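Local coordinates for putative phosphatase (DUF442) (Shewanella putrefaciens CN-32, PDB 3GXH), which is a putative phosphatase of the tyrosine and dual-specificity phosphatase superfamily, with substrate and activity not established, at residues P20-S25 and L116-Q121; V43-M48 and F89-Q94; S111-L116 and Q145-E150. All blocks are in the same frame, centred on the assembly; numbering follows the deposited sequence.

Contact 1 of 3, residues P20-S25 and L116-Q121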
ATOM      1  N   PRO A  20      -1.653  -3.268 -12.999  1.00 21.23           N
ATOM      2  CA  PRO A  20      -0.547  -2.686 -13.760  1.00 19.60           C
ATOM      3  C   PRO A  20      -0.009  -1.320 -13.235  1.00 17.50           C
ATOM      4  O   PRO A  20       1.226  -1.118 -13.347  1.00 22.83           O
ATOM      5  CB  PRO A  20      -1.126  -2.604 -15.187  1.00 21.92           C
ATOM      6  CG  PRO A  20      -2.016  -3.868 -15.229  1.00 21.71           C
ATOM      7  CD  PRO A  20      -2.687  -3.857 -13.872  1.00 21.60           C
ATOM      8  N   GLN A  21      -0.850  -0.484 -12.629  1.00 18.41           N
ATOM      9  CA  GLN A  21      -0.387   0.798 -11.977  1.00 16.16           C
ATOM     10  C   GLN A  21      -0.377   0.850 -10.420  1.00 14.32           C
ATOM     11  O   GLN A  21      -0.309   1.936  -9.843  1.00 14.18           O
ATOM     12  CB  GLN A  21      -1.195   2.009 -12.469  1.00 18.48           C
ATOM     13  CG  GLN A  21      -1.247   2.218 -14.010  1.00 21.10           C
ATOM     14  CD  GLN A  21      -2.047   3.514 -14.437  1.00 18.10           C
ATOM     15  OE1 GLN A  21      -3.256   3.649 -14.185  1.00 29.10           O
ATOM     16  NE2 GLN A  21      -1.335   4.470 -14.962  1.00 23.38           N
ATOM     17  N   LEU A  22      -0.596  -0.283  -9.763  1.00 14.37           N
ATOM     18  CA  LEU A  22      -0.589  -0.290  -8.292  1.00 11.93           C
ATOM     19  C   LEU A  22       0.279  -1.438  -7.788  1.00 12.50           C
ATOM     20  O   LEU A  22      -0.006  -2.617  -8.017  1.00 13.72           O
ATOM     21  CB  LEU A  22      -2.000  -0.498  -7.737  1.00 13.01           C
ATOM     22  CG  LEU A  22      -2.104  -0.435  -6.228  1.00 13.80           C
ATOM     23  CD1 LEU A  22      -1.641   0.886  -5.638  1.00 12.52           C
ATOM     24  CD2 LEU A  22      -3.596  -0.791  -5.859  1.00 20.97           C
ATOM     25  N   LEU A  23       1.323  -1.082  -7.044  1.00 12.60           N
ATOM     26  CA  LEU A  23       2.154  -1.973  -6.290  1.00  9.84           C
ATOM     27  C   LEU A  23       1.797  -1.854  -4.827  1.00 10.35           C
ATOM     28  O   LEU A  23       1.443  -0.777  -4.349  1.00 10.55           O
ATOM     29  CB  LEU A  23       3.608  -1.599  -6.467  1.00 11.89           C
ATOM     30  CG  LEU A  23       4.183  -1.643  -7.863  1.00 15.13           C
ATOM     31  CD1 LEU A  23       5.618  -1.204  -7.860  1.00 15.95           C
ATOM     32  CD2 LEU A  23       4.030  -3.065  -8.451  1.00 24.90           C
ATOM     33  N   SER A  24       1.890  -2.956  -4.081  1.00 10.45           N
ATOM     34  CA  SER A  24       1.840  -2.932  -2.613  1.00 10.87           C
ATOM     35  C   SER A  24       3.122  -3.593  -2.113  1.00  9.70           C
ATOM     36  O   SER A  24       3.662  -4.474  -2.755  1.00 11.02           O
ATOM     37  CB  SER A  24       0.594  -3.626  -2.074  1.00 11.74           C
ATOM     38  OG  SER A  24       0.628  -5.046  -2.345  1.00 13.16           O
ATOM     39  N   SER A  25       3.619  -3.165  -0.969  1.00  9.53           N
ATOM     40  CA  SER A  25       4.810  -3.785  -0.407  1.00  9.53           C
ATOM     41  C   SER A  25       4.986  -3.529   1.052  1.00  9.61           C
ATOM     42  O   SER A  25       4.253  -2.762   1.684  1.00 10.08           O
ATOM     43  CB  SER A  25       6.066  -3.318  -1.147  1.00  9.55           C
ATOM     44  OG  SER A  25       6.488  -2.000  -0.822  1.00  9.86           O
ATOM     45  N   LEU A 116      -9.358  -3.183  -0.692  1.00 10.99           N
ATOM     46  CA  LEU A 116     -10.540  -2.376  -0.573  1.00 10.92           C
ATOM     47  C   LEU A 116     -10.665  -1.393  -1.729  1.00 12.45           C
ATOM     48  O   LEU A 116     -11.796  -1.107  -2.191  1.00 12.17           O
ATOM     49  CB  LEU A 116     -10.554  -1.636   0.764  1.00 11.70           C
ATOM     50  CG  LEU A 116     -10.837  -2.574   1.943  1.00 11.86           C
ATOM     51  CD1 LEU A 116     -10.671  -1.798   3.249  1.00 12.64           C
ATOM     52  CD2 LEU A 116     -12.232  -3.243   1.894  1.00 12.75           C
ATOM     53  N   TYR A 117      -9.548  -0.875  -2.214  1.00 12.56           N
ATOM     54  CA  TYR A 117      -9.553   0.046  -3.321  1.00 12.61           C
ATOM     55  C   TYR A 117     -10.035  -0.636  -4.576  1.00 12.87           C
ATOM     56  O   TYR A 117     -10.892  -0.104  -5.304  1.00 12.25           O
ATOM     57  CB  TYR A 117      -8.153   0.643  -3.531  1.00 14.13           C
ATOM     58  CG  TYR A 117      -8.002   1.387  -4.823  1.00 15.99           C
ATOM     59  CD1 TYR A 117      -8.504   2.671  -4.948  1.00 15.07           C
ATOM     60  CD2 TYR A 117      -7.386   0.785  -5.948  1.00 17.30           C
ATOM     61  CE1 TYR A 117      -8.372   3.370  -6.156  1.00 16.19           C
ATOM     62  CE2 TYR A 117      -7.274   1.483  -7.159  1.00 17.77           C
ATOM     63  CZ  TYR A 117      -7.753   2.759  -7.222  1.00 18.36           C
ATOM     64  OH  TYR A 117      -7.649   3.420  -8.440  1.00 24.18           O
ATOM     65  N   GLN A 118      -9.478  -1.786  -4.874  1.00 11.85           N
ATOM     66  CA  GLN A 118      -9.894  -2.498  -6.077  1.00 13.67           C
ATOM     67  C   GLN A 118     -11.368  -2.879  -5.996  1.00 13.06           C
ATOM     68  O   GLN A 118     -12.106  -2.812  -6.995  1.00 13.10           O
ATOM     69  CB  GLN A 118      -9.020  -3.698  -6.334  1.00 14.26           C
ATOM     70  CG  GLN A 118      -7.572  -3.286  -6.620  1.00 19.14           C
ATOM     71  CD  GLN A 118      -6.638  -4.430  -6.956  1.00 20.64           C
ATOM     72  OE1 GLN A 118      -6.774  -5.562  -6.456  1.00 24.24           O
ATOM     73  NE2 GLN A 118      -5.640  -4.122  -7.811  1.00 23.03           N
ATOM     74  N   LEU A 119     -11.790  -3.294  -4.804  1.00 12.88           N
ATOM     75  CA  LEU A 119     -13.190  -3.667  -4.589  1.00 14.04           C
ATOM     76  C   LEU A 119     -14.101  -2.477  -4.863  1.00 14.24           C
ATOM     77  O   LEU A 119     -15.084  -2.586  -5.620  1.00 17.14           O
ATOM     78  CB  LEU A 119     -13.341  -4.220  -3.168  1.00 15.05           C
ATOM     79  CG  LEU A 119     -14.718  -4.745  -2.826  1.00 18.19           C
ATOM     80  CD1 LEU A 119     -15.034  -5.967  -3.704  1.00 22.48           C
ATOM     81  CD2 LEU A 119     -14.752  -5.108  -1.342  1.00 19.10           C
ATOM     82  N   LYS A 120     -13.766  -1.299  -4.344  1.00 15.03           N
ATOM     83  CA  LYS A 120     -14.659  -0.142  -4.530  1.00 17.74           C
ATOM     84  C   LYS A 120     -14.623   0.423  -5.951  1.00 18.14           C
ATOM     85  O   LYS A 120     -15.610   1.034  -6.419  1.00 17.18           O
ATOM     86  CB  LYS A 120     -14.354   0.926  -3.496  1.00 20.40           C
ATOM     87  CG  LYS A 120     -13.188   1.755  -3.845  1.00 24.06           C
ATOM     88  CD  LYS A 120     -13.508   3.035  -4.624  1.00 31.94           C
ATOM     89  CE  LYS A 120     -12.274   3.921  -4.609  1.00 32.40           C
ATOM     90  NZ  LYS A 120     -12.377   5.050  -5.565  1.00 32.62           N
ATOM     91  N   GLN A 121     -13.517   0.225  -6.663  1.00 15.20           N
ATOM     92  CA  GLN A 121     -13.383   0.607  -8.061  1.00 14.73           C
ATOM     93  C   GLN A 121     -14.204  -0.312  -8.981  1.00 18.03           C
ATOM     94  O   GLN A 121     -14.227  -0.106 -10.186  1.00 18.95           O
ATOM     95  CB  GLN A 121     -11.915   0.568  -8.478  1.00 18.80           C
ATOM     96  CG  GLN A 121     -11.113   1.664  -7.879  1.00 21.09           C
ATOM     97  CD  GLN A 121     -11.509   2.978  -8.468  1.00 26.80           C
ATOM     98  OE1 GLN A 121     -12.295   3.720  -7.884  1.00 26.98           O
ATOM     99  NE2 GLN A 121     -11.016   3.249  -9.667  1.00 29.31           N
TER
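Leu22, on strand 22-25, and Gln118, on helix 108-120, form the closest CA pair across residues 20-25 and 116-121, yet 9.8 Å separates their CA atoms, so side chains alone bridge the gap and no hydrogen bond crosses it. The bridge is essentially one methyl group. Leu22 holds CG anti to its backbone N (chi1 -176°) and sends CD2 to Tyr117, with 4.1 Å between Leu22 CD2 and Tyr117 CD2. The methyl meets the phenol ring obliquely. The amide end of Gln118 flanks the same methyl more loosely, its NE2 lying 4.4 Å from Leu22 CD2. That nitrogen is held there by a hydrogen bond to the backbone O of Gln18, on the neighbouring strand. On the Tyr117 ring, Gln121 CG lies 3.6 Å above the plane, offset toward the rim, and covers part of one face. Gln121 OE1 in turn accepts a 2.7 Å bond from Lys120 NZ, the donor standing 37° out of the carbonyl plane. Beyond the two segments, Phe88, Phe89 and Met92 of helix 82-94 also touch the tyrosine, while Leu22 rests on Val100 of the adjacent parallel strand 100-103. The contact therefore places helix 108-120 against strand 22-25, an inner strand between 16-19 and 100-103, beside helix 82-94.

Contact 2 of 3, residues V43-M48 and F89-Q94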
ATOM      1  N   VAL A  43       4.428   7.766  -7.336  1.00  9.89           N
ATOM      2  CA  VAL A  43       3.937   8.211  -6.038  1.00 10.06           C
ATOM      3  C   VAL A  43       4.131   7.066  -5.059  1.00 11.19           C
ATOM      4  O   VAL A  43       3.851   5.896  -5.379  1.00 10.26           O
ATOM      5  CB  VAL A  43       2.443   8.488  -6.128  1.00 13.23           C
ATOM      6  CG1 VAL A  43       1.927   9.071  -4.779  1.00 13.38           C
ATOM      7  CG2 VAL A  43       2.044   9.359  -7.348  1.00 14.40           C
ATOM      8  N   VAL A  44       4.587   7.394  -3.843  1.00  9.71           N
ATOM      9  CA  VAL A  44       4.656   6.442  -2.771  1.00  9.94           C
ATOM     10  C   VAL A  44       3.691   6.863  -1.675  1.00  9.64           C
ATOM     11  O   VAL A  44       3.784   8.026  -1.223  1.00 10.33           O
ATOM     12  CB  VAL A  44       6.074   6.362  -2.177  1.00  9.64           C
ATOM     13  CG1 VAL A  44       6.083   5.434  -0.945  1.00 10.59           C
ATOM     14  CG2 VAL A  44       7.070   5.841  -3.226  1.00  9.95           C
ATOM     15  N   ILE A  45       2.777   5.978  -1.297  1.00 10.20           N
ATOM     16  CA  ILE A  45       1.801   6.175  -0.233  1.00 10.64           C
ATOM     17  C   ILE A  45       2.216   5.278   0.912  1.00 10.50           C
ATOM     18  O   ILE A  45       2.223   4.068   0.787  1.00 11.42           O
ATOM     19  CB  ILE A  45       0.347   5.918  -0.681  1.00 10.11           C
ATOM     20  CG1 ILE A  45       0.019   6.772  -1.913  1.00 10.85           C
ATOM     21  CG2 ILE A  45      -0.588   6.159   0.513  1.00 12.40           C
ATOM     22  CD1 ILE A  45      -1.370   6.499  -2.448  1.00 13.03           C
ATOM     23  N   ASN A  46       2.613   5.898   2.026  1.00  9.77           N
ATOM     24  CA  ASN A  46       3.169   5.213   3.197  1.00  9.56           C
ATOM     25  C   ASN A  46       2.125   5.163   4.274  1.00 10.31           C
ATOM     26  O   ASN A  46       1.631   6.192   4.740  1.00 10.47           O
ATOM     27  CB  ASN A  46       4.371   5.995   3.697  1.00  9.75           C
ATOM     28  CG  ASN A  46       5.013   5.396   4.917  1.00  9.70           C
ATOM     29  OD1 ASN A  46       4.753   4.218   5.287  1.00 10.60           O
ATOM     30  ND2 ASN A  46       5.822   6.233   5.588  1.00 10.77           N
ATOM     31  N   LEU A  47       1.745   3.933   4.647  1.00 10.79           N
ATOM     32  CA  LEU A  47       0.762   3.656   5.733  1.00 10.68           C
ATOM     33  C   LEU A  47       1.415   3.321   7.078  1.00 10.41           C
ATOM     34  O   LEU A  47       0.716   3.090   8.046  1.00 10.89           O
ATOM     35  CB  LEU A  47      -0.181   2.509   5.346  1.00  9.73           C
ATOM     36  CG  LEU A  47      -0.882   2.598   4.010  1.00 10.22           C
ATOM     37  CD1 LEU A  47      -1.769   1.381   3.791  1.00 12.94           C
ATOM     38  CD2 LEU A  47      -1.688   3.903   3.811  1.00 11.49           C
HETATM   39  N   MSE A  48       2.740   3.252   7.098  1.00 10.39           N
HETATM   40  CA  MSE A  48       3.479   2.904   8.304  0.70 10.32           C
HETATM   41  C   MSE A  48       3.693   4.114   9.194  1.00 11.60           C
HETATM   42  O   MSE A  48       4.328   5.064   8.782  1.00 10.97           O
HETATM   43  CB  MSE A  48       4.825   2.317   7.891  0.70 11.32           C
HETATM   44  CG  MSE A  48       5.771   2.009   9.028  0.70 11.72           C
HETATM   45 SE   MSE A  48       7.403   1.248   8.332  0.60  9.00          SE
HETATM   46  CE  MSE A  48       8.158   0.550   9.995  0.70 12.17           C
ATOM     47  N   PHE A  89      -8.243   6.293  -0.414  1.00 12.72           N
ATOM     48  CA  PHE A  89      -9.015   6.369  -1.636  1.00 12.87           C
ATOM     49  C   PHE A  89      -8.964   7.754  -2.284  1.00 12.41           C
ATOM     50  O   PHE A  89      -8.764   7.888  -3.506  1.00 13.11           O
ATOM     51  CB  PHE A  89     -10.498   6.049  -1.394  1.00 12.20           C
ATOM     52  CG  PHE A  89     -10.839   4.622  -1.013  1.00 11.23           C
ATOM     53  CD1 PHE A  89      -9.954   3.559  -1.081  1.00 13.85           C
ATOM     54  CD2 PHE A  89     -12.138   4.367  -0.586  1.00 15.44           C
ATOM     55  CE1 PHE A  89     -10.363   2.290  -0.769  1.00 15.18           C
ATOM     56  CE2 PHE A  89     -12.550   3.090  -0.260  1.00 16.35           C
ATOM     57  CZ  PHE A  89     -11.633   2.041  -0.336  1.00 16.05           C
ATOM     58  N   ALA A  90      -9.003   8.803  -1.447  1.00 13.64           N
ATOM     59  CA  ALA A  90      -8.900  10.168  -1.951  1.00 11.07           C
ATOM     60  C   ALA A  90      -7.538  10.442  -2.528  1.00 13.50           C
ATOM     61  O   ALA A  90      -7.411  11.136  -3.531  1.00 13.70           O
ATOM     62  CB  ALA A  90      -9.260  11.197  -0.848  1.00 13.96           C
ATOM     63  N   ALA A  91      -6.487   9.910  -1.897  1.00 12.49           N
ATOM     64  CA  ALA A  91      -5.152  10.100  -2.435  1.00 13.48           C
ATOM     65  C   ALA A  91      -5.001   9.405  -3.793  1.00 13.99           C
ATOM     66  O   ALA A  91      -4.398   9.934  -4.723  1.00 14.09           O
ATOM     67  CB  ALA A  91      -4.092   9.580  -1.453  1.00 13.22           C
HETATM   68  N   MSE A  92      -5.561   8.213  -3.912  1.00 13.76           N
HETATM   69  CA  MSE A  92      -5.559   7.531  -5.215  1.00 12.94           C
HETATM   70  C   MSE A  92      -6.270   8.352  -6.281  1.00 13.92           C
HETATM   71  O   MSE A  92      -5.715   8.584  -7.356  1.00 14.66           O
HETATM   72  CB  MSE A  92      -6.196   6.138  -5.092  1.00 13.73           C
HETATM   73  CG  MSE A  92      -5.413   5.159  -4.253  1.00 14.81           C
HETATM   74 SE   MSE A  92      -3.697   4.656  -5.020  0.85 11.27          SE
HETATM   75  CE  MSE A  92      -4.388   3.610  -6.534  1.00 14.99           C
ATOM     76  N   ASP A  93      -7.440   8.884  -5.950  1.00 16.01           N
ATOM     77  CA  ASP A  93      -8.140   9.705  -6.939  0.50 17.27           C
ATOM     78  C   ASP A  93      -7.331  10.935  -7.339  1.00 16.82           C
ATOM     79  O   ASP A  93      -7.389  11.369  -8.512  1.00 19.75           O
ATOM     80  CB  ASP A  93      -9.514  10.141  -6.450  0.50 18.35           C
ATOM     81  CG  ASP A  93     -10.352  10.730  -7.572  0.50 19.75           C
ATOM     82  OD1 ASP A  93     -10.491  10.045  -8.616  0.50 25.14           O
ATOM     83  OD2 ASP A  93     -10.829  11.882  -7.427  0.50 28.65           O
ATOM     84  N   GLN A  94      -6.579  11.517  -6.418  1.00 16.27           N
ATOM     85  CA  GLN A  94      -5.771  12.689  -6.714  1.00 20.23           C
ATOM     86  C   GLN A  94      -4.544  12.389  -7.552  1.00 21.65           C
ATOM     87  O   GLN A  94      -3.862  13.322  -8.001  1.00 25.76           O
ATOM     88  CB  GLN A  94      -5.316  13.385  -5.427  1.00 23.49           C
ATOM     89  CG  GLN A  94      -6.367  14.149  -4.722  1.00 32.29           C
ATOM     90  CD  GLN A  94      -5.882  15.539  -4.331  1.00 44.85           C
ATOM     91  OE1 GLN A  94      -5.865  15.884  -3.156  1.00 52.99           O
ATOM     92  NE2 GLN A  94      -5.471  16.328  -5.318  1.00 47.88           N
TER
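Ile45, on strand 43-46, meets Ala91 and Met92, on helix 82-94, through a single methyl group, CD1; the nearest CA atoms across the contact are those of Ile45 and Ala91, 8.3 Å apart. The interaction across the segments is wholly apolar. Ile45 CG1 lies anti to the carbonyl carbon (chi1 -54°), and the extended second torsion carries CD1 on toward the helix. There it reaches two neighbouring side chains. Ala91 offers its CB, which points at the strand, and Ile45 CD1 comes within 4.2 Å of Ala91 CB. Met92, present as selenomethionine, offers its heavy atom: Ile45 CD1 is 3.9 Å from Met92 SE. The methionine is bent at chi2 and chi3, which brings SE beside Ile45 CD1, and the two side chains run at a slant to each other. Around them, Val71 of strand 69-72 packs on both Ile45 and Ala91.

No hydrogen bond joins the two segments; the polar atoms pair elsewhere. Within the sheet, the backbones of Val43 and Ile45 bond to Leu101, and that of Val44 to Asp69 and Val71. At the end of the strand, Asn46 OD1 accepts from Met48 N at 2.9 Å (N-H...O angle 152°), an Asx turn, with the donor tilted 50° above the carbonyl plane. The other end of that amide, Asn46 ND2, is bonded to Tyr70 OH, so both of its polar atoms are engaged. In the helix, the backbone O of Ala91 is taken by His95 ND1.

With no polar group crossing from strand to helix, cohesion here rests on dispersion and on the exclusion of water; the turn beyond the strand is fixed separately, by the asparagine amide.

Contact 3 of 3, residues S111-L116 and Q145-E150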
ATOM      1  N   SER A 111      -1.715  -4.283   1.613  1.00 10.77           N
ATOM      2  CA  SER A 111      -2.471  -5.240   0.779  1.00 10.16           C
ATOM      3  C   SER A 111      -3.978  -5.200   1.122  1.00 10.62           C
ATOM      4  O   SER A 111      -4.803  -5.343   0.210  1.00 10.72           O
ATOM      5  CB  SER A 111      -1.911  -6.653   0.883  1.00 11.21           C
ATOM      6  OG  SER A 111      -2.074  -7.218   2.185  1.00 11.17           O
ATOM      7  N   ALA A 112      -4.308  -4.956   2.388  1.00 11.40           N
ATOM      8  CA  ALA A 112      -5.718  -4.816   2.809  1.00 11.24           C
ATOM      9  C   ALA A 112      -6.335  -3.573   2.158  1.00 10.81           C
ATOM     10  O   ALA A 112      -7.435  -3.605   1.644  1.00 13.05           O
ATOM     11  CB  ALA A 112      -5.841  -4.794   4.339  1.00 10.84           C
ATOM     12  N   PHE A 113      -5.600  -2.469   2.192  1.00 10.17           N
ATOM     13  CA  PHE A 113      -6.087  -1.219   1.606  1.00 10.52           C
ATOM     14  C   PHE A 113      -6.171  -1.343   0.083  1.00 11.42           C
ATOM     15  O   PHE A 113      -7.112  -0.845  -0.537  1.00 11.68           O
ATOM     16  CB  PHE A 113      -5.207  -0.010   2.000  1.00 11.54           C
ATOM     17  CG  PHE A 113      -5.553   0.614   3.335  1.00 12.42           C
ATOM     18  CD1 PHE A 113      -5.899  -0.152   4.443  1.00 13.01           C
ATOM     19  CD2 PHE A 113      -5.449   1.983   3.499  1.00 11.94           C
ATOM     20  CE1 PHE A 113      -6.179   0.437   5.671  1.00 12.43           C
ATOM     21  CE2 PHE A 113      -5.747   2.533   4.718  1.00 12.53           C
ATOM     22  CZ  PHE A 113      -6.090   1.790   5.786  1.00 12.78           C
ATOM     23  N   ALA A 114      -5.208  -2.035  -0.534  1.00 11.75           N
ATOM     24  CA  ALA A 114      -5.285  -2.263  -1.972  1.00 12.61           C
ATOM     25  C   ALA A 114      -6.518  -3.101  -2.327  1.00 11.04           C
ATOM     26  O   ALA A 114      -7.218  -2.810  -3.315  1.00 11.74           O
ATOM     27  CB  ALA A 114      -4.016  -2.953  -2.504  1.00 11.51           C
ATOM     28  N   TYR A 115      -6.815  -4.124  -1.558  1.00 11.40           N
ATOM     29  CA  TYR A 115      -8.016  -4.926  -1.777  1.00 11.56           C
ATOM     30  C   TYR A 115      -9.260  -4.046  -1.722  1.00 11.09           C
ATOM     31  O   TYR A 115     -10.117  -4.115  -2.610  1.00 11.86           O
ATOM     32  CB  TYR A 115      -8.096  -6.018  -0.721  1.00 12.33           C
ATOM     33  CG  TYR A 115      -9.428  -6.701  -0.703  1.00 14.13           C
ATOM     34  CD1 TYR A 115      -9.786  -7.544  -1.741  1.00 15.51           C
ATOM     35  CD2 TYR A 115     -10.365  -6.445   0.305  1.00 15.48           C
ATOM     36  CE1 TYR A 115     -11.029  -8.156  -1.768  1.00 16.29           C
ATOM     37  CE2 TYR A 115     -11.615  -7.061   0.298  1.00 18.87           C
ATOM     38  CZ  TYR A 115     -11.936  -7.901  -0.733  1.00 14.96           C
ATOM     39  OH  TYR A 115     -13.201  -8.520  -0.733  1.00 18.13           O
ATOM     40  N   LEU A 116      -9.358  -3.183  -0.692  1.00 10.99           N
ATOM     41  CA  LEU A 116     -10.540  -2.376  -0.573  1.00 10.92           C
ATOM     42  C   LEU A 116     -10.665  -1.393  -1.729  1.00 12.45           C
ATOM     43  O   LEU A 116     -11.796  -1.107  -2.191  1.00 12.17           O
ATOM     44  CB  LEU A 116     -10.554  -1.636   0.764  1.00 11.70           C
ATOM     45  CG  LEU A 116     -10.837  -2.574   1.943  1.00 11.86           C
ATOM     46  CD1 LEU A 116     -10.671  -1.798   3.249  1.00 12.64           C
ATOM     47  CD2 LEU A 116     -12.232  -3.243   1.894  1.00 12.75           C
ATOM     48  N   GLN A 145     -10.934  -7.378  10.395  1.00 12.56           N
ATOM     49  CA  GLN A 145     -12.075  -8.015   9.777  0.50 14.02           C
ATOM     50  C   GLN A 145     -13.227  -7.026   9.714  1.00 12.15           C
ATOM     51  O   GLN A 145     -13.938  -6.887   8.686  1.00 13.59           O
ATOM     52  CB  GLN A 145     -12.498  -9.209  10.620  0.50 14.63           C
ATOM     53  CG  GLN A 145     -11.683 -10.444  10.388  0.50 14.94           C
ATOM     54  CD  GLN A 145     -12.251 -11.632  11.131  0.50 24.37           C
ATOM     55  OE1 GLN A 145     -12.258 -11.654  12.358  0.50 29.73           O
ATOM     56  NE2 GLN A 145     -12.732 -12.630  10.388  0.50 21.21           N
ATOM     57  N   ALA A 146     -13.475  -6.345  10.838  1.00 11.20           N
ATOM     58  CA  ALA A 146     -14.599  -5.421  10.937  1.00 13.04           C
ATOM     59  C   ALA A 146     -14.461  -4.252   9.975  1.00 13.05           C
ATOM     60  O   ALA A 146     -15.429  -3.822   9.336  1.00 11.72           O
ATOM     61  CB  ALA A 146     -14.752  -4.873  12.396  1.00 15.62           C
ATOM     62  N   LEU A 147     -13.257  -3.743   9.849  1.00 12.52           N
ATOM     63  CA  LEU A 147     -12.934  -2.653   8.916  1.00 12.72           C
ATOM     64  C   LEU A 147     -13.262  -3.097   7.499  1.00 12.32           C
ATOM     65  O   LEU A 147     -13.964  -2.390   6.738  1.00 13.30           O
ATOM     66  CB  LEU A 147     -11.470  -2.237   8.996  1.00 14.22           C
ATOM     67  CG  LEU A 147     -11.028  -1.147   8.015  1.00 14.76           C
ATOM     68  CD1 LEU A 147     -11.659   0.179   8.391  1.00 20.73           C
ATOM     69  CD2 LEU A 147      -9.504  -1.071   7.946  1.00 17.40           C
ATOM     70  N   LEU A 148     -12.745  -4.251   7.115  1.00 11.59           N
ATOM     71  CA  LEU A 148     -12.964  -4.746   5.770  1.00 12.46           C
ATOM     72  C   LEU A 148     -14.445  -4.965   5.453  1.00 12.89           C
ATOM     73  O   LEU A 148     -14.919  -4.596   4.373  1.00 13.75           O
ATOM     74  CB  LEU A 148     -12.171  -6.001   5.494  1.00 13.65           C
ATOM     75  CG  LEU A 148     -10.701  -5.769   5.014  1.00 17.68           C
ATOM     76  CD1 LEU A 148      -9.921  -4.834   5.951  1.00 22.98           C
ATOM     77  CD2 LEU A 148     -10.030  -7.129   4.842  1.00 26.30           C
ATOM     78  N   THR A 149     -15.184  -5.508   6.402  1.00 12.05           N
ATOM     79  CA  THR A 149     -16.622  -5.779   6.222  1.00 11.72           C
ATOM     80  C   THR A 149     -17.356  -4.456   6.082  1.00 12.06           C
ATOM     81  O   THR A 149     -18.206  -4.298   5.196  1.00 13.84           O
ATOM     82  CB  THR A 149     -17.170  -6.589   7.410  1.00 12.02           C
ATOM     83  OG1 THR A 149     -16.559  -7.891   7.453  1.00 14.09           O
ATOM     84  CG2 THR A 149     -18.729  -6.718   7.344  1.00 13.98           C
ATOM     85  N   GLU A 150     -17.042  -3.497   6.928  1.00 12.09           N
ATOM     86  CA  GLU A 150     -17.743  -2.201   6.964  1.00 14.51           C
ATOM     87  C   GLU A 150     -17.505  -1.454   5.663  1.00 15.88           C
ATOM     88  O   GLU A 150     -18.439  -0.893   5.084  1.00 17.26           O
ATOM     89  CB  GLU A 150     -17.255  -1.337   8.146  1.00 16.32           C
ATOM     90  CG  GLU A 150     -17.950   0.060   8.250  1.00 21.96           C
ATOM     91  CD  GLU A 150     -17.729   0.787   9.608  1.00 32.73           C
ATOM     92  OE1 GLU A 150     -17.153   0.188  10.559  1.00 37.04           O
ATOM     93  OE2 GLU A 150     -18.148   1.971   9.722  1.00 39.93           O
TER
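Leu148 is the principal bump, set against a hollow formed by Ala112 and Leu116 on the facing helix, with Tyr115 as a looser flank. Helices 108-120 and 142-154 run nearly parallel here, with segment axes 10.9 Å apart and a crossing angle of -15°. The floor of the hollow is Ala112, whose short side chain leaves room for the leucine: Leu148 CD1 stops 4.4 Å from Ala112 CB. One turn along the same helix, Leu116 supplies a wall, with 4.1 Å between Leu116 CD1 and Leu148 CD1. The other methyl of Leu148, CD2, is turned to the ring of Tyr115 but stays 4.6 Å from Tyr115 CD2. In the reverse direction Leu116 CD2 reaches the backbone, lying 3.9 Å from Leu148 O, a carbonyl already engaged by Ser152 OG. Leu116 has chi1 -72°, CG anti to the carbonyl carbon, which leaves its two methyls forked over Leu148. A second, smaller fit pairs Phe113 with Leu147. Phe113 starts away from helix 142-154, but its ring swings back, and Phe113 CE1 meets Leu147 CD2 at 4.3 Å, obliquely. Val82 covers another part of Leu147 and Val85 touches Phe113, so helix 82-94 closes this side. The side-chain pairs are apolar and no hydrogen bond crosses, consistent with shape and burial as the main source of cohesion.

How the contacts relate
Helix 108-120 supplies one side of contacts 1 and 3 and packs on contact 2. The ranges of contacts 1 and 3, whose centres lie about 12 Å apart, overlap at Leu116, which touches the partner segment only in contact 3. Contact 2 lies about 11 Å from contact 1 by centres and touches it directly, Tyr117 CZ standing 3.5 Å from Met92 CE. Contacts 2 and 3, with centres about 15 Å apart, meet where Leu47 CD1 comes within 3.7 Å of Phe113 CD2. The turn between strand 100-103 and helix 108-120 probably occupies the position of the phosphate-binding loop in related cysteine-dependent phosphatases, so contacts 1 and 3 each have one side on the helix that would follow the active site.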